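Local coordinates for protein alpha-galactosidase (Lactobacillus brevis, PDB 3MI6) that probably hydrolyses terminal, non-reducing alpha-D-galactose residues in alpha-D-galactosides, as a family 36 glycoside hydrolase, at residues T104-Q109 with S137-I142; T133-F138 with A146-Y151. All coordinates share one frame; numbering follows the deposited sequence.

From the N terminus, the chain runs out along strand 103-112, makes a long excursion and returns along strand 132-140, where interaction 1 closes a loop of 27 residues between its segments. After a short loop it leaves along strand 146-154, so interaction 2 closes a beta hairpin with seven residues between its segments. The two spans overlap without nesting, because both use strand 132-140, sharing S137 and F138: this strand is the middle of three successive antiparallel strands, and those two residues touch both neighbours. Together the contacts build one side of the large antiparallel sheet of the N-terminal domain, in which strand 103-112 is outermost within this chain.

Interaction 1 of 2, residues T104-Q109 with S137-I142; sequences TYDHYQ and SFNDRI
A beta bulge in the antiparallel pairing of strand 103-112 with strand 132-140 sets this contact: T104 pairs with N139 and Y105 with F138, but H107, not D106, pairs with S137. D106 is the extra residue. Its amide N still reaches S137 O at 3.2 Å in a nearly straight bond, and S137 N binds H107 O at 3.0 Å. Beyond the bulge, N139 N gives a bond of 2.9 Å to T104 O from above the carbonyl plane, whereas the return bond from T104 N to N139 O is weak. The bulge brings the consecutive side chains of D106 and H107 out beside each other, and H107 ND1 donates to D106 OD2 at 2.8 Å, with the carboxylate oxygen close to the imidazole plane; this bond probably limits rotation of the ring. H107 CG sits between its backbone N and carbonyl carbon (chi1 79°), which swings one ring face over S137 CB in a CH-pi contact, 4.0 Å from CB to the ring centroid. The N139 side chain crosses that of D106 at a slant, OD1 being nearest D106 CB.

The side chains of Y105 and F138 diverge, yet both touch I25 of strand 19-25. The F138 ring leans on the Y105 backbone, its CD2 lying 3.4 Å from Y105 N, and CE2 touches Y105 CB at 3.9 Å. With an alanine in place of F138, the ring's contacts would go, which would probably open a gap beside Y105 CB and leave I25 less well packed. Just past the strand, R141, bent at chi3, crosses T104 at about a right angle, and T104 OG1 lies over one face of its guanidinium, nearest NH1, too poorly angled for a hydrogen bond.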
# COMPACT_ATOMS: atom_id res chain seq x y z
N THR D 104 -34.96 12.04 -27.59
CA THR D 104 -35.13 13.46 -27.75
C THR D 104 -36.16 13.90 -26.74
O THR D 104 -37.31 13.44 -26.79
CB THR D 104 -35.67 13.79 -29.13
OG1 THR D 104 -34.76 13.33 -30.13
CG2 THR D 104 -35.84 15.29 -29.26
N TYR D 105 -35.75 14.78 -25.83
CA TYR D 105 -36.63 15.35 -24.81
C TYR D 105 -37.89 15.95 -25.42
O TYR D 105 -37.86 16.56 -26.50
CB TYR D 105 -35.86 16.40 -23.99
CG TYR D 105 -36.72 17.24 -23.07
CD1 TYR D 105 -37.10 16.78 -21.82
CD2 TYR D 105 -37.15 18.51 -23.45
CE1 TYR D 105 -37.88 17.54 -20.96
CE2 TYR D 105 -37.94 19.29 -22.60
CZ TYR D 105 -38.31 18.80 -21.36
OH TYR D 105 -39.08 19.57 -20.51
N ASP D 106 -39.00 15.79 -24.72
CA ASP D 106 -40.25 16.38 -25.16
C ASP D 106 -40.87 17.27 -24.08
O ASP D 106 -41.23 18.42 -24.36
CB ASP D 106 -41.23 15.29 -25.61
CG ASP D 106 -42.65 15.81 -25.76
OD1 ASP D 106 -42.85 16.86 -26.42
OD2 ASP D 106 -43.57 15.14 -25.23
N HIS D 107 -40.99 16.75 -22.85
CA HIS D 107 -41.66 17.48 -21.79
C HIS D 107 -41.35 16.88 -20.43
O HIS D 107 -40.95 15.72 -20.35
CB HIS D 107 -43.17 17.46 -22.00
CG HIS D 107 -43.83 16.17 -21.59
ND1 HIS D 107 -43.95 15.09 -22.43
CD2 HIS D 107 -44.42 15.81 -20.42
CE1 HIS D 107 -44.58 14.11 -21.81
NE2 HIS D 107 -44.88 14.52 -20.59
N TYR D 108 -41.58 17.65 -19.37
CA TYR D 108 -41.38 17.16 -18.01
C TYR D 108 -42.61 17.40 -17.16
O TYR D 108 -43.48 18.19 -17.52
CB TYR D 108 -40.18 17.83 -17.37
CG TYR D 108 -40.50 19.18 -16.75
CD1 TYR D 108 -40.24 20.36 -17.43
CD2 TYR D 108 -41.06 19.27 -15.48
CE1 TYR D 108 -40.54 21.58 -16.87
CE2 TYR D 108 -41.35 20.48 -14.93
CZ TYR D 108 -41.09 21.63 -15.62
OH TYR D 108 -41.39 22.84 -15.07
N GLN D 109 -42.66 16.75 -16.00
CA GLN D 109 -43.75 16.94 -15.05
C GLN D 109 -43.21 16.90 -13.61
O GLN D 109 -42.30 16.14 -13.32
CB GLN D 109 -44.79 15.86 -15.27
CG GLN D 109 -45.96 15.89 -14.34
CD GLN D 109 -46.98 14.82 -14.69
OE1 GLN D 109 -46.62 13.79 -15.27
NE2 GLN D 109 -48.25 15.05 -14.34
N SER D 137 -39.74 13.04 -19.58
CA SER D 137 -40.13 12.17 -20.68
C SER D 137 -39.40 12.49 -21.99
O SER D 137 -39.19 13.64 -22.33
CB SER D 137 -41.64 12.21 -20.87
OG SER D 137 -42.31 11.94 -19.65
N PHE D 138 -38.99 11.44 -22.71
CA PHE D 138 -38.33 11.60 -23.99
C PHE D 138 -39.09 10.79 -25.04
O PHE D 138 -39.96 9.99 -24.71
CB PHE D 138 -36.88 11.09 -23.93
CG PHE D 138 -36.02 11.79 -22.91
CD1 PHE D 138 -36.22 11.57 -21.55
CD2 PHE D 138 -34.99 12.63 -23.30
CE1 PHE D 138 -35.42 12.20 -20.62
CE2 PHE D 138 -34.20 13.25 -22.37
CZ PHE D 138 -34.42 13.04 -21.03
N ASN D 139 -38.73 10.99 -26.31
CA ASN D 139 -39.26 10.19 -27.40
C ASN D 139 -38.13 9.87 -28.35
O ASN D 139 -37.26 10.71 -28.60
CB ASN D 139 -40.35 10.94 -28.18
CG ASN D 139 -41.66 11.08 -27.41
OD1 ASN D 139 -42.12 12.19 -27.13
ND2 ASN D 139 -42.26 9.95 -27.06
N ASP D 140 -38.15 8.66 -28.88
CA ASP D 140 -37.21 8.24 -29.90
C ASP D 140 -37.65 8.66 -31.31
O ASP D 140 -38.72 8.26 -31.80
CB ASP D 140 -37.08 6.72 -29.83
CG ASP D 140 -36.10 6.17 -30.84
OD1 ASP D 140 -35.08 6.86 -31.13
OD2 ASP D 140 -36.35 5.05 -31.33
N ARG D 141 -36.82 9.48 -31.96
CA ARG D 141 -37.04 9.87 -33.35
C ARG D 141 -37.08 8.69 -34.32
O ARG D 141 -37.57 8.81 -35.44
CB ARG D 141 -35.94 10.84 -33.81
CG ARG D 141 -35.84 12.12 -32.99
CD ARG D 141 -34.96 13.16 -33.67
NE ARG D 141 -33.54 12.83 -33.61
CZ ARG D 141 -32.65 13.53 -32.91
NH1 ARG D 141 -33.04 14.60 -32.22
NH2 ARG D 141 -31.36 13.17 -32.91
N ILE D 142 -36.54 7.54 -33.90
CA ILE D 142 -36.45 6.38 -34.79
C ILE D 142 -37.59 5.37 -34.65
O ILE D 142 -38.05 4.82 -35.65
CB ILE D 142 -35.10 5.64 -34.62
CG1 ILE D 142 -33.93 6.56 -34.94
CG2 ILE D 142 -35.06 4.41 -35.50
CD1 ILE D 142 -32.58 5.87 -34.93

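Interaction 2 of 2, residues T133-F138 with A146-Y151; sequences TLVVSF and ALDLNY
S137 OG donates to D148 OD1 across a non-hydrogen-bonded pair at 2.7 Å, meeting the carboxylate from well above its plane. D148 CG lies anti to its carbonyl carbon (chi1 -70°), and this turn carries OD1 across to the neighbouring strand; K165 of strand 159-167 touches the same side chain. On this face V135 CG1 touches two polar neighbours: D148 CB at 3.9 Å and N150 OD1 at 3.5 Å, with N150 lying side by side with V135. The far end of N150 is held by S163, through ND2.

The opposite face is mostly apolar. L134 and Y151 meet CB to CB at 4.1 Å, with the Y151 ring stacked on F23 and its hydroxyl bonded to E76. Further along, L149 CD1 touches F138 CE1 at 3.9 Å, the two side chains crossing at a slant, while L147 O stands at the edge of the F138 ring. Six backbone bonds link the pairs L134-Y151, V136-L149 and F138-L147 in both directions; L134 N to Y151 O, at 2.8 Å, is almost straight, and the reverse bond from Y151 N is more bent. Unbroken alternation of hydrogen-bonded and non-hydrogen-bonded pairs, with one mixed, partly polar face and one mostly apolar face, is that of a regular antiparallel beta hairpin, here inside the large sheet of the family 36 N-terminal domain.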
# COMPACT_ATOMS: atom_id res chain seq x y z
N THR D 133 -41.52 14.20 -6.89
CA THR D 133 -41.16 13.32 -7.99
C THR D 133 -41.11 14.13 -9.27
O THR D 133 -42.06 14.83 -9.60
CB THR D 133 -42.15 12.14 -8.16
OG1 THR D 133 -42.41 11.53 -6.90
CG2 THR D 133 -41.59 11.10 -9.10
N LEU D 134 -39.98 14.04 -9.97
CA LEU D 134 -39.75 14.70 -11.25
C LEU D 134 -39.79 13.62 -12.31
O LEU D 134 -39.08 12.62 -12.19
CB LEU D 134 -38.38 15.37 -11.25
CG LEU D 134 -37.92 16.02 -12.56
CD1 LEU D 134 -38.71 17.28 -12.86
CD2 LEU D 134 -36.44 16.33 -12.55
N VAL D 135 -40.61 13.79 -13.34
CA VAL D 135 -40.68 12.82 -14.43
C VAL D 135 -40.25 13.47 -15.73
O VAL D 135 -40.89 14.39 -16.21
CB VAL D 135 -42.09 12.27 -14.63
CG1 VAL D 135 -42.08 11.18 -15.70
CG2 VAL D 135 -42.64 11.73 -13.33
N VAL D 136 -39.18 12.97 -16.33
CA VAL D 136 -38.62 13.61 -17.51
C VAL D 136 -38.78 12.72 -18.72
O VAL D 136 -38.02 11.76 -18.90
CB VAL D 136 -37.13 13.97 -17.30
CG1 VAL D 136 -36.55 14.56 -18.56
CG2 VAL D 136 -36.99 14.94 -16.16
N SER D 137 -39.74 13.04 -19.58
CA SER D 137 -40.13 12.17 -20.68
C SER D 137 -39.40 12.49 -21.99
O SER D 137 -39.19 13.64 -22.33
CB SER D 137 -41.64 12.21 -20.87
OG SER D 137 -42.31 11.94 -19.65
N PHE D 138 -38.99 11.44 -22.71
CA PHE D 138 -38.33 11.60 -23.99
C PHE D 138 -39.09 10.79 -25.04
O PHE D 138 -39.96 9.99 -24.71
CB PHE D 138 -36.88 11.09 -23.93
CG PHE D 138 -36.02 11.79 -22.91
CD1 PHE D 138 -36.22 11.57 -21.55
CD2 PHE D 138 -34.99 12.63 -23.30
CE1 PHE D 138 -35.42 12.20 -20.62
CE2 PHE D 138 -34.20 13.25 -22.37
CZ PHE D 138 -34.42 13.04 -21.03
N ALA D 146 -41.41 5.70 -26.09
CA ALA D 146 -41.31 6.77 -25.11
C ALA D 146 -40.63 6.28 -23.84
O ALA D 146 -40.82 5.15 -23.41
CB ALA D 146 -42.67 7.32 -24.80
N LEU D 147 -39.85 7.16 -23.22
CA LEU D 147 -39.11 6.83 -22.01
C LEU D 147 -39.36 7.84 -20.92
O LEU D 147 -39.11 9.03 -21.09
CB LEU D 147 -37.62 6.80 -22.32
CG LEU D 147 -36.75 6.49 -21.11
CD1 LEU D 147 -37.16 5.16 -20.50
CD2 LEU D 147 -35.29 6.49 -21.52
N ASP D 148 -39.85 7.38 -19.78
CA ASP D 148 -39.94 8.25 -18.62
C ASP D 148 -38.76 8.02 -17.66
O ASP D 148 -38.53 6.89 -17.21
CB ASP D 148 -41.27 8.07 -17.90
CG ASP D 148 -42.45 8.61 -18.71
OD1 ASP D 148 -42.16 9.29 -19.72
OD2 ASP D 148 -43.63 8.36 -18.34
N LEU D 149 -38.01 9.08 -17.39
CA LEU D 149 -36.95 9.06 -16.38
C LEU D 149 -37.46 9.68 -15.07
O LEU D 149 -37.81 10.85 -15.01
CB LEU D 149 -35.70 9.81 -16.86
CG LEU D 149 -34.92 9.13 -17.99
CD1 LEU D 149 -33.53 9.75 -18.17
CD2 LEU D 149 -34.78 7.67 -17.69
N ASN D 150 -37.51 8.87 -14.03
CA ASN D 150 -38.03 9.33 -12.76
C ASN D 150 -36.93 9.66 -11.77
O ASN D 150 -35.84 9.06 -11.78
CB ASN D 150 -38.97 8.27 -12.19
CG ASN D 150 -39.95 7.78 -13.22
OD1 ASN D 150 -40.70 8.56 -13.80
ND2 ASN D 150 -39.95 6.48 -13.48
N TYR D 151 -37.24 10.63 -10.92
CA TYR D 151 -36.30 11.16 -9.96
C TYR D 151 -37.15 11.67 -8.82
O TYR D 151 -37.80 12.69 -8.96
CB TYR D 151 -35.60 12.38 -10.54
CG TYR D 151 -34.66 12.14 -11.71
CD1 TYR D 151 -35.13 12.17 -13.02
CD2 TYR D 151 -33.30 11.94 -11.51
CE1 TYR D 151 -34.27 11.98 -14.10
CE2 TYR D 151 -32.44 11.75 -12.57
CZ TYR D 151 -32.92 11.77 -13.86
OH TYR D 151 -32.04 11.58 -14.91